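Local coordinates for N-acetylneuraminic acid outer membrane channel protein NanC (Escherichia coli, PDB 2WJR) that forms a monomeric beta-barrel channel in the outer membrane that lets N-acetylneuraminic acid, a sialic acid, enter the bacterium, at residues V89-D94 and F101-R106; V126-G131 and A144-L149; E167-L172 and Y183-Y188. The protein carries 1 engineered substitution. One frame throughout, in Å; residues are numbered along the deposited sequence.

Interaction 1: V89-D94 and F101-R106; sequences VKLSWD and FGIRYR. With OCT (N-octane), chain E.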
loop_
_atom_site.group_PDB
_atom_site.type_symbol
_atom_site.label_atom_id
_atom_site.label_comp_id
_atom_site.label_asym_id
_atom_site.label_seq_id
_atom_site.Cartn_x
_atom_site.Cartn_y
_atom_site.Cartn_z
ATOM N N VAL A 89 -1.340 -13.524 2.069
ATOM C CA VAL A 89 -0.394 -14.321 1.295
ATOM C C VAL A 89 -0.098 -13.620 -0.008
ATOM O O VAL A 89 -1.022 -13.234 -0.749
ATOM C CB VAL A 89 -0.890 -15.747 1.022
ATOM C CG1 VAL A 89 0.182 -16.536 0.189
ATOM C CG2 VAL A 89 -1.190 -16.456 2.329
ATOM N N LYS A 90 1.194 -13.473 -0.307
ATOM C CA LYS A 90 1.639 -12.873 -1.546
ATOM C C LYS A 90 2.351 -13.932 -2.387
ATOM O O LYS A 90 3.199 -14.663 -1.877
ATOM C CB LYS A 90 2.573 -11.687 -1.310
ATOM C CG LYS A 90 2.973 -10.959 -2.607
ATOM C CD LYS A 90 3.809 -9.720 -2.355
ATOM C CE LYS A 90 4.200 -9.084 -3.660
ATOM N NZ LYS A 90 4.881 -7.774 -3.434
ATOM N N LEU A 91 2.000 -14.003 -3.659
ATOM C CA LEU A 91 2.705 -14.853 -4.615
ATOM C C LEU A 91 3.477 -13.971 -5.574
ATOM O O LEU A 91 2.916 -13.055 -6.148
ATOM C CB LEU A 91 1.689 -15.714 -5.355
ATOM C CG LEU A 91 2.202 -16.644 -6.442
ATOM C CD1 LEU A 91 3.030 -17.783 -5.804
ATOM C CD2 LEU A 91 0.967 -17.168 -7.186
ATOM N N SER A 92 4.760 -14.286 -5.781
ATOM C CA SER A 92 5.646 -13.494 -6.582
ATOM C C SER A 92 6.323 -14.359 -7.653
ATOM O O SER A 92 6.747 -15.475 -7.372
ATOM C CB SER A 92 6.694 -12.905 -5.655
ATOM O OG SER A 92 7.632 -12.163 -6.364
ATOM N N TRP A 93 6.369 -13.850 -8.879
ATOM C CA TRP A 93 7.024 -14.542 -9.979
ATOM C C TRP A 93 7.996 -13.623 -10.719
ATOM O O TRP A 93 7.581 -12.662 -11.335
ATOM C CB TRP A 93 5.963 -15.069 -10.928
ATOM C CG TRP A 93 6.494 -15.776 -12.118
ATOM C CD1 TRP A 93 7.590 -16.607 -12.170
ATOM C CD2 TRP A 93 5.925 -15.779 -13.426
ATOM N NE1 TRP A 93 7.739 -17.105 -13.447
ATOM C CE2 TRP A 93 6.736 -16.608 -14.233
ATOM C CE3 TRP A 93 4.814 -15.147 -14.003
ATOM C CZ2 TRP A 93 6.470 -16.821 -15.584
ATOM C CZ3 TRP A 93 4.552 -15.365 -15.341
ATOM C CH2 TRP A 93 5.375 -16.201 -16.113
ATOM N N ASP A 94 9.295 -13.918 -10.652
ATOM C CA ASP A 94 10.260 -13.246 -11.520
ATOM C C ASP A 94 10.241 -13.902 -12.885
ATOM O O ASP A 94 11.021 -14.824 -13.149
ATOM C CB ASP A 94 11.684 -13.304 -10.939
ATOM C CG ASP A 94 11.835 -12.479 -9.675
ATOM O OD1 ASP A 94 11.305 -11.349 -9.602
ATOM O OD2 ASP A 94 12.493 -12.966 -8.748
ATOM N N PHE A 101 6.043 -10.215 -11.426
ATOM C CA PHE A 101 4.596 -10.155 -11.219
ATOM C C PHE A 101 4.305 -10.589 -9.811
ATOM O O PHE A 101 5.023 -11.427 -9.232
ATOM C CB PHE A 101 3.871 -11.074 -12.162
ATOM C CG PHE A 101 4.047 -10.723 -13.607
ATOM C CD1 PHE A 101 3.396 -9.654 -14.157
ATOM C CD2 PHE A 101 4.861 -11.490 -14.412
ATOM C CE1 PHE A 101 3.554 -9.339 -15.481
ATOM C CE2 PHE A 101 5.023 -11.170 -15.741
ATOM C CZ PHE A 101 4.381 -10.109 -16.268
ATOM N N GLY A 102 3.243 -10.030 -9.240
ATOM C CA GLY A 102 2.911 -10.300 -7.865
ATOM C C GLY A 102 1.414 -10.215 -7.665
ATOM O O GLY A 102 0.753 -9.442 -8.339
ATOM N N ILE A 103 0.900 -11.055 -6.785
ATOM C CA ILE A 103 -0.517 -10.970 -6.374
ATOM C C ILE A 103 -0.624 -11.255 -4.885
ATOM O O ILE A 103 0.015 -12.157 -4.368
ATOM C CB ILE A 103 -1.409 -11.927 -7.215
ATOM C CG1 ILE A 103 -2.915 -11.750 -6.906
ATOM C CG2 ILE A 103 -0.977 -13.400 -7.036
ATOM C CD1 ILE A 103 -3.626 -10.729 -7.773
ATOM N N ARG A 104 -1.476 -10.498 -4.193
ATOM C CA ARG A 104 -1.650 -10.654 -2.775
ATOM C C ARG A 104 -3.127 -10.574 -2.416
ATOM O O ARG A 104 -3.873 -9.773 -2.975
ATOM C CB ARG A 104 -0.904 -9.583 -2.017
ATOM C CG ARG A 104 -0.865 -9.766 -0.505
ATOM C CD ARG A 104 -0.091 -8.651 0.118
ATOM N NE ARG A 104 -0.755 -7.356 -0.021
ATOM C CZ ARG A 104 -0.197 -6.187 0.262
ATOM N NH1 ARG A 104 1.058 -6.127 0.721
ATOM N NH2 ARG A 104 -0.883 -5.070 0.085
ATOM N N TYR A 105 -3.520 -11.453 -1.515
ATOM C CA TYR A 105 -4.781 -11.320 -0.823
ATOM C C TYR A 105 -4.505 -11.081 0.648
ATOM O O TYR A 105 -3.740 -11.834 1.292
ATOM C CB TYR A 105 -5.655 -12.567 -0.984
ATOM C CG TYR A 105 -6.790 -12.510 0.010
ATOM C CD1 TYR A 105 -7.909 -11.711 -0.237
ATOM C CD2 TYR A 105 -6.716 -13.192 1.220
ATOM C CE1 TYR A 105 -8.952 -11.627 0.682
ATOM C CE2 TYR A 105 -7.749 -13.106 2.152
ATOM C CZ TYR A 105 -8.860 -12.319 1.874
ATOM O OH TYR A 105 -9.867 -12.244 2.806
ATOM N N ARG A 106 -5.142 -10.040 1.186
ATOM C CA ARG A 106 -5.015 -9.663 2.589
ATOM C C ARG A 106 -6.409 -9.445 3.190
ATOM O O ARG A 106 -7.277 -8.843 2.536
ATOM C CB ARG A 106 -4.224 -8.366 2.704
ATOM C CG ARG A 106 -3.876 -7.918 4.148
ATOM C CD ARG A 106 -2.960 -6.713 4.050
ATOM N NE ARG A 106 -3.689 -5.441 4.136
ATOM C CZ ARG A 106 -3.309 -4.286 3.602
ATOM N NH1 ARG A 106 -2.193 -4.188 2.876
ATOM N NH2 ARG A 106 -4.054 -3.211 3.800
HETATM C C1 OCT E . -0.961 -5.595 -12.233
HETATM C C2 OCT E . -1.647 -6.969 -12.187
HETATM C C3 OCT E . -0.624 -8.104 -12.338
HETATM C C4 OCT E . -1.237 -9.495 -12.083
HETATM C C5 OCT E . -0.276 -10.390 -11.293
HETATM C C6 OCT E . -0.320 -11.878 -11.714
HETATM C C7 OCT E . 0.358 -12.792 -10.659
HETATM C C8 OCT E . 0.697 -14.209 -11.168
#

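Interaction 2: V126-G131 and A144-L149; sequences VHRWDG and AWQTTL. With OCT (N-octane), chain E.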
loop_
_atom_site.group_PDB
_atom_site.type_symbol
_atom_site.label_atom_id
_atom_site.label_comp_id
_atom_site.label_asym_id
_atom_site.label_seq_id
_atom_site.Cartn_x
_atom_site.Cartn_y
_atom_site.Cartn_z
ATOM N N VAL A 126 -12.150 -5.950 6.057
ATOM C CA VAL A 126 -11.992 -5.708 4.653
ATOM C C VAL A 126 -11.244 -6.846 3.941
ATOM O O VAL A 126 -10.269 -7.383 4.469
ATOM C CB VAL A 126 -11.237 -4.400 4.429
ATOM C CG1 VAL A 126 -10.798 -4.301 2.953
ATOM C CG2 VAL A 126 -12.098 -3.187 4.838
ATOM N N HIS A 127 -11.725 -7.203 2.757
ATOM C CA HIS A 127 -11.037 -8.146 1.864
ATOM C C HIS A 127 -10.275 -7.336 0.861
ATOM O O HIS A 127 -10.871 -6.530 0.156
ATOM C CB HIS A 127 -12.035 -8.996 1.096
ATOM C CG HIS A 127 -12.862 -9.902 1.948
ATOM N ND1 HIS A 127 -12.347 -11.014 2.577
ATOM C CD2 HIS A 127 -14.185 -9.878 2.248
ATOM C CE1 HIS A 127 -13.304 -11.620 3.252
ATOM N NE2 HIS A 127 -14.432 -10.955 3.065
ATOM N N ARG A 128 -8.957 -7.534 0.767
ATOM C CA ARG A 128 -8.131 -6.704 -0.092
ATOM C C ARG A 128 -7.210 -7.537 -1.015
ATOM O O ARG A 128 -6.522 -8.459 -0.567
ATOM C CB ARG A 128 -7.298 -5.719 0.732
ATOM C CG ARG A 128 -6.338 -4.914 -0.117
ATOM C CD ARG A 128 -5.519 -3.953 0.680
ATOM N NE ARG A 128 -4.520 -3.299 -0.180
ATOM C CZ ARG A 128 -4.146 -2.019 -0.130
ATOM N NH1 ARG A 128 -4.683 -1.168 0.747
ATOM N NH2 ARG A 128 -3.234 -1.588 -0.996
ATOM N N TRP A 129 -7.238 -7.183 -2.300
ATOM C CA TRP A 129 -6.389 -7.793 -3.315
ATOM C C TRP A 129 -5.462 -6.725 -3.891
ATOM O O TRP A 129 -5.893 -5.595 -4.190
ATOM C CB TRP A 129 -7.248 -8.358 -4.445
ATOM C CG TRP A 129 -7.956 -9.609 -4.120
ATOM C CD1 TRP A 129 -9.235 -9.756 -3.636
ATOM C CD2 TRP A 129 -7.421 -10.930 -4.260
ATOM N NE1 TRP A 129 -9.509 -11.100 -3.459
ATOM C CE2 TRP A 129 -8.410 -11.831 -3.840
ATOM C CE3 TRP A 129 -6.184 -11.432 -4.692
ATOM C CZ2 TRP A 129 -8.202 -13.220 -3.850
ATOM C CZ3 TRP A 129 -5.980 -12.803 -4.700
ATOM C CH2 TRP A 129 -6.990 -13.681 -4.292
ATOM N N ASP A 130 -4.185 -7.084 -4.065
ATOM C CA ASP A 130 -3.248 -6.246 -4.777
ATOM C C ASP A 130 -2.571 -7.072 -5.870
ATOM O O ASP A 130 -2.213 -8.221 -5.645
ATOM C CB ASP A 130 -2.184 -5.688 -3.832
ATOM C CG ASP A 130 -2.739 -4.664 -2.854
ATOM O OD1 ASP A 130 -2.762 -3.458 -3.186
ATOM O OD2 ASP A 130 -3.087 -5.080 -1.726
ATOM N N GLY A 131 -2.437 -6.472 -7.035
ATOM C CA GLY A 131 -1.666 -7.010 -8.156
ATOM C C GLY A 131 -0.466 -6.106 -8.380
ATOM O O GLY A 131 -0.552 -4.887 -8.206
ATOM N N ALA A 144 6.819 0.570 -12.125
ATOM C CA ALA A 144 6.056 -0.375 -11.323
ATOM C C ALA A 144 4.613 0.063 -11.239
ATOM O O ALA A 144 4.333 1.248 -11.031
ATOM C CB ALA A 144 6.660 -0.511 -9.903
ATOM N N TRP A 145 3.708 -0.899 -11.384
ATOM C CA TRP A 145 2.270 -0.645 -11.239
ATOM C C TRP A 145 1.699 -1.593 -10.188
ATOM O O TRP A 145 1.928 -2.805 -10.234
ATOM C CB TRP A 145 1.579 -0.794 -12.594
ATOM C CG TRP A 145 0.062 -0.806 -12.577
ATOM C CD1 TRP A 145 -0.769 -0.031 -11.814
ATOM C CD2 TRP A 145 -0.786 -1.607 -13.401
ATOM N NE1 TRP A 145 -2.080 -0.310 -12.104
ATOM C CE2 TRP A 145 -2.122 -1.270 -13.080
ATOM C CE3 TRP A 145 -0.549 -2.574 -14.382
ATOM C CZ2 TRP A 145 -3.212 -1.885 -13.693
ATOM C CZ3 TRP A 145 -1.631 -3.179 -14.991
ATOM C CH2 TRP A 145 -2.946 -2.836 -14.647
ATOM N N GLN A 146 0.941 -1.025 -9.245
ATOM C CA GLN A 146 0.224 -1.781 -8.252
ATOM C C GLN A 146 -1.264 -1.475 -8.410
ATOM O O GLN A 146 -1.667 -0.324 -8.363
ATOM C CB GLN A 146 0.695 -1.388 -6.850
ATOM C CG GLN A 146 0.036 -2.199 -5.740
ATOM C CD GLN A 146 0.517 -1.815 -4.350
ATOM O OE1 GLN A 146 1.546 -1.150 -4.191
ATOM N NE2 GLN A 146 -0.214 -2.231 -3.343
ATOM N N THR A 147 -2.059 -2.510 -8.600
ATOM C CA THR A 147 -3.504 -2.365 -8.704
ATOM C C THR A 147 -4.163 -3.006 -7.476
ATOM O O THR A 147 -3.697 -4.016 -6.939
ATOM C CB THR A 147 -4.029 -2.898 -10.106
ATOM O OG1 THR A 147 -5.394 -2.491 -10.302
ATOM C CG2 THR A 147 -3.904 -4.401 -10.223
ATOM N N THR A 148 -5.236 -2.383 -6.981
ATOM C CA THR A 148 -5.813 -2.790 -5.726
ATOM C C THR A 148 -7.338 -2.779 -5.814
ATOM O O THR A 148 -7.914 -1.885 -6.417
ATOM C CB THR A 148 -5.407 -1.834 -4.600
ATOM O OG1 THR A 148 -3.979 -1.706 -4.565
ATOM C CG2 THR A 148 -5.958 -2.294 -3.251
ATOM N N LEU A 149 -7.940 -3.803 -5.248
ATOM C CA LEU A 149 -9.415 -3.912 -5.116
ATOM C C LEU A 149 -9.689 -4.291 -3.665
ATOM O O LEU A 149 -9.154 -5.293 -3.156
ATOM C CB LEU A 149 -9.960 -4.970 -6.067
ATOM C CG LEU A 149 -11.437 -5.367 -5.906
ATOM C CD1 LEU A 149 -12.300 -4.133 -6.091
ATOM C CD2 LEU A 149 -11.825 -6.486 -6.922
HETATM C C1 OCT E . -0.961 -5.595 -12.233
HETATM C C2 OCT E . -1.647 -6.969 -12.187
HETATM C C3 OCT E . -0.624 -8.104 -12.338
HETATM C C4 OCT E . -1.237 -9.495 -12.083
HETATM C C5 OCT E . -0.276 -10.390 -11.293
HETATM C C6 OCT E . -0.320 -11.878 -11.714
HETATM C C7 OCT E . 0.358 -12.792 -10.659
HETATM C C8 OCT E . 0.697 -14.209 -11.168
#

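Interaction 3: E167-L172 and Y183-Y188; sequences ENAFVL and YIEYDY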
loop_
_atom_site.group_PDB
_atom_site.type_symbol
_atom_site.label_atom_id
_atom_site.label_comp_id
_atom_site.label_asym_id
_atom_site.label_seq_id
_atom_site.Cartn_x
_atom_site.Cartn_y
_atom_site.Cartn_z
ATOM N N GLU A 167 -7.589 1.144 -6.089
ATOM C CA GLU A 167 -6.483 2.071 -6.175
ATOM C C GLU A 167 -5.583 1.583 -7.301
ATOM O O GLU A 167 -5.470 0.377 -7.553
ATOM C CB GLU A 167 -5.682 2.154 -4.871
ATOM C CG GLU A 167 -6.496 2.476 -3.604
ATOM C CD GLU A 167 -5.620 2.643 -2.361
ATOM O OE1 GLU A 167 -4.367 2.631 -2.489
ATOM O OE2 GLU A 167 -6.185 2.785 -1.252
ATOM N N ASN A 168 -4.957 2.530 -7.971
ATOM C CA ASN A 168 -3.937 2.231 -8.944
ATOM C C ASN A 168 -2.775 3.164 -8.727
ATOM O O ASN A 168 -2.934 4.391 -8.765
ATOM C CB ASN A 168 -4.493 2.346 -10.359
ATOM C CG ASN A 168 -5.320 1.142 -10.753
ATOM O OD1 ASN A 168 -4.775 0.088 -11.097
ATOM N ND2 ASN A 168 -6.659 1.277 -10.667
ATOM N N ALA A 169 -1.603 2.566 -8.478
ATOM C CA ALA A 169 -0.372 3.300 -8.209
ATOM C C ALA A 169 0.632 3.028 -9.342
ATOM O O ALA A 169 0.868 1.876 -9.699
ATOM C CB ALA A 169 0.215 2.884 -6.835
ATOM N N PHE A 170 1.193 4.098 -9.893
ATOM C CA PHE A 170 2.165 4.036 -10.984
ATOM C C PHE A 170 3.422 4.744 -10.516
ATOM O O PHE A 170 3.379 5.924 -10.161
ATOM C CB PHE A 170 1.619 4.702 -12.255
ATOM C CG PHE A 170 0.292 4.174 -12.677
ATOM C CD1 PHE A 170 -0.881 4.749 -12.216
ATOM C CD2 PHE A 170 0.205 3.083 -13.523
ATOM C CE1 PHE A 170 -2.113 4.241 -12.600
ATOM C CE2 PHE A 170 -1.018 2.590 -13.913
ATOM C CZ PHE A 170 -2.179 3.179 -13.445
ATOM N N VAL A 171 4.541 4.026 -10.532
ATOM C CA VAL A 171 5.777 4.526 -9.952
ATOM C C VAL A 171 6.861 4.458 -11.028
ATOM O O VAL A 171 7.016 3.432 -11.691
ATOM C CB VAL A 171 6.228 3.709 -8.726
ATOM C CG1 VAL A 171 7.536 4.314 -8.138
ATOM C CG2 VAL A 171 5.132 3.618 -7.636
ATOM N N LEU A 172 7.562 5.572 -11.232
ATOM C CA LEU A 172 8.752 5.592 -12.088
ATOM C C LEU A 172 9.936 5.841 -11.182
ATOM O O LEU A 172 10.035 6.897 -10.548
ATOM C CB LEU A 172 8.672 6.684 -13.160
ATOM C CG LEU A 172 9.859 6.753 -14.141
ATOM C CD1 LEU A 172 9.957 5.491 -14.980
ATOM C CD2 LEU A 172 9.753 7.981 -15.056
ATOM N N TYR A 183 12.140 8.682 -7.070
ATOM C CA TYR A 183 10.992 8.254 -7.867
ATOM C C TYR A 183 9.864 9.262 -7.868
ATOM O O TYR A 183 9.752 10.104 -6.977
ATOM C CB TYR A 183 10.461 6.899 -7.384
ATOM C CG TYR A 183 9.932 6.867 -5.978
ATOM C CD1 TYR A 183 10.769 6.570 -4.903
ATOM C CD2 TYR A 183 8.582 7.090 -5.711
ATOM C CE1 TYR A 183 10.274 6.518 -3.598
ATOM C CE2 TYR A 183 8.081 7.032 -4.420
ATOM C CZ TYR A 183 8.922 6.741 -3.367
ATOM O OH TYR A 183 8.441 6.681 -2.082
ATOM N N ILE A 184 9.044 9.172 -8.896
ATOM C CA ILE A 184 7.794 9.918 -8.944
ATOM C C ILE A 184 6.663 8.917 -9.086
ATOM O O ILE A 184 6.872 7.804 -9.556
ATOM C CB ILE A 184 7.779 10.940 -10.095
ATOM C CG1 ILE A 184 7.935 10.259 -11.443
ATOM C CG2 ILE A 184 8.873 11.955 -9.861
ATOM C CD1 ILE A 184 7.729 11.200 -12.616
ATOM N N GLU A 185 5.476 9.324 -8.675
ATOM C CA GLU A 185 4.361 8.407 -8.572
ATOM C C GLU A 185 3.057 9.138 -8.797
ATOM O O GLU A 185 2.869 10.247 -8.312
ATOM C CB GLU A 185 4.379 7.733 -7.188
ATOM C CG GLU A 185 3.164 6.884 -6.851
ATOM C CD GLU A 185 3.264 6.209 -5.494
ATOM O OE1 GLU A 185 2.268 5.578 -5.058
ATOM O OE2 GLU A 185 4.333 6.298 -4.873
ATOM N N TYR A 186 2.175 8.512 -9.560
ATOM C CA TYR A 186 0.806 8.971 -9.679
ATOM C C TYR A 186 -0.118 7.840 -9.216
ATOM O O TYR A 186 0.035 6.688 -9.637
ATOM C CB TYR A 186 0.469 9.400 -11.121
ATOM C CG TYR A 186 -1.032 9.520 -11.310
ATOM C CD1 TYR A 186 -1.716 10.654 -10.877
ATOM C CD2 TYR A 186 -1.772 8.479 -11.867
ATOM C CE1 TYR A 186 -3.097 10.752 -11.001
ATOM C CE2 TYR A 186 -3.148 8.569 -11.993
ATOM C CZ TYR A 186 -3.803 9.709 -11.561
ATOM O OH TYR A 186 -5.173 9.789 -11.686
ATOM N N ASP A 187 -1.064 8.167 -8.338
ATOM C CA ASP A 187 -2.092 7.212 -7.950
ATOM C C ASP A 187 -3.463 7.796 -8.238
ATOM O O ASP A 187 -3.672 9.015 -8.136
ATOM C CB ASP A 187 -2.020 6.864 -6.461
ATOM C CG ASP A 187 -0.625 6.829 -5.951
ATOM O OD1 ASP A 187 0.113 5.895 -6.319
ATOM O OD2 ASP A 187 -0.251 7.748 -5.192
ATOM N N TYR A 188 -4.371 6.916 -8.632
ATOM C CA TYR A 188 -5.784 7.229 -8.638
ATOM C C TYR A 188 -6.450 6.360 -7.574
ATOM O O TYR A 188 -6.438 5.107 -7.647
ATOM C CB TYR A 188 -6.407 7.012 -10.009
ATOM C CG TYR A 188 -7.870 7.403 -9.973
ATOM C CD1 TYR A 188 -8.868 6.457 -10.168
ATOM C CD2 TYR A 188 -8.242 8.711 -9.662
ATOM C CE1 TYR A 188 -10.213 6.808 -10.109
ATOM C CE2 TYR A 188 -9.580 9.076 -9.591
ATOM C CZ TYR A 188 -10.557 8.114 -9.807
ATOM O OH TYR A 188 -11.880 8.467 -9.723
HETATM O O HOH W 1 -8.077 3.329 -9.015
#

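Interaction 1: V89-D94 and F101-R106
V89-D94 and F101-R106 run antiparallel at 173°, their axes 4.6 Å apart, and are zipped by six backbone bonds in which V89, L91 and W93 pair with Y105, I103 and F101. This is a beta hairpin of the porin barrel wall, illustrating how alternation along a transmembrane strand sorts side chains between lipid and pore. The bond from L91 N to I103 O is 2.8 Å long and nearly straight.

The face carrying L91, W93, F101 and I103 is largely apolar. W93 and F101 lie side by side and point the same way, with CE3 of W93 3.7 Å from CD2 of F101 and the ring planes at 32°. W93 CG is anti to the backbone N while F101 CG lies beside its own backbone N (chi1 -63°), and the two different turns set the rings alongside each other. W68 stacks on the tryptophan from the preceding strand.

On the face of K90, S92 and R104, K90 and R104 slant across one another, CB of K90 4.0 Å from CG of R104. Their charged ends diverge, R104 to D130 and K90 to a bound buffer molecule, probably from the crystallisation liquor. G102 lies beside the extended lysine chain, where even a methyl would probably crowd CE of K90. On the lipid face, I103 CG2 meets L91 CB at 3.9 Å and C7 of an n-octane at 3.9 Å.

Interaction 2: V126-G131 and A144-L149
D130 reaches across to Q146 and T148 from one strand of a beta hairpin to the other, and its carboxylate organises the polar face of this part of the barrel. The backbone bonds are regular: W129 pairs with L149 and G131 with T147, each through two N-H to O bonds, with the short strand axes at 160°.

The side-chain hydrogen bonds converge on one oxygen. D130 OD1 accepts from T148 OG1 over a short 2.5 Å, on the anti side but well out of the carboxylate plane, and from Q146 NE2 at 2.8 Å, which arrives from above that plane, 61° out of it. The extended glutamine chain, with CG anti to the backbone N (chi1 -177°), carries its amide that far, and D130 OD1 lies close to the amide plane.

The R128-D130 salt bridge lies within V126-G131. R128 grips D130 side-on, NE to OD2 at 2.8 Å and NH2 to OD1 at 2.9 Å, both through syn lone pairs and nearly in the guanidinium plane. T148 CG2 lies over one face of that guanidinium, 3.5 Å from NE. R104 of the neighbouring strand adds a salt bridge to D130 OD2.

Apolar contacts occupy the other side of the wall. C1 of an n-octane sits over a face of the W145 ring, 3.7 Å from CZ3, and also 3.8 Å from T147 CG2; a side chain on G131 would probably collide with C2 of the alkane.

With three donors on OD1 and two arginines nearby, D130 is probably ionised and held in a fixed orientation, while the arginines it orders on the pore face are consistent with the channel's weak anion selectivity.

Interaction 3: E167-L172 and Y183-Y188
The hairpin formed by E167-L172 and Y183-Y188 is another part of the transmembrane beta-barrel wall, where N168, F170 and L172 form hydrogen-bonded pairs with Y188, Y186 and I184. Six backbone bonds hold the antiparallel strands, that from F170 N to Y186 O being 2.8 Å long.

On the face of these pairs, F170 and Y186 lie side by side, pointing the same way. CD1 of F170 comes to the edge of the tyrosine ring, 3.9 Å from CD2 of Y186, while the carbonyl O of Y186 lies at the edge of the phenylalanine ring, 3.4 Å from the same CD1. An n-octane also touches F170, and W145 stacks on it. Farther along, L172 CB rests on I184 CG1.

The other face carries A169, V171, Y183, E185 and D187. V171 divides its two methyls: CG1 is 3.8 Å from CD2 of Y183, and CG2 is 3.8 Å from the carboxylate carbon CD of E185. Y183 adopts the crowded first torsion (chi1 63°), CG lying between the backbone N and the carbonyl carbon; this torsion places CD2 of the ring beside CG1 of V171. E185 runs out fully extended beside D187, R207 of the next strand bridges to both carboxylates, and S205 hydrogen-bonds to OD2 of D187. Replacing E185 by an alanine would probably deprive R207 of an acidic partner and open a gap against CG2 of V171. D187 OD1 is pressed tightly against A169 CB, 3.1 Å away.

At the N168-Y188 pair the strands are also joined through water: one molecule accepts from N168 ND2 at 3.0 Å and donates to the carbonyl O of Y188 at 2.8 Å.

In the fold
Interactions 1, 2 and 3 follow in series along the chain, each within a hairpin of the same barrel wall. Interactions 1 and 2 have centres about 10 Å apart and meet where strands 99-110 and 126-136 are neighbours; the centres of interactions 2 and 3 are about 13 Å apart, joined where strand 141-152 pairs with strand 164-174. Interactions 1 and 3 do not touch, their nearest atoms about 8 Å apart. One n-octane lies along the outside across interactions 1 and 2. The general principle is that neighbouring antiparallel hairpins continue one curved wall, largely apolar toward lipid and rich in charge toward the pore through which the acidic sugar passes.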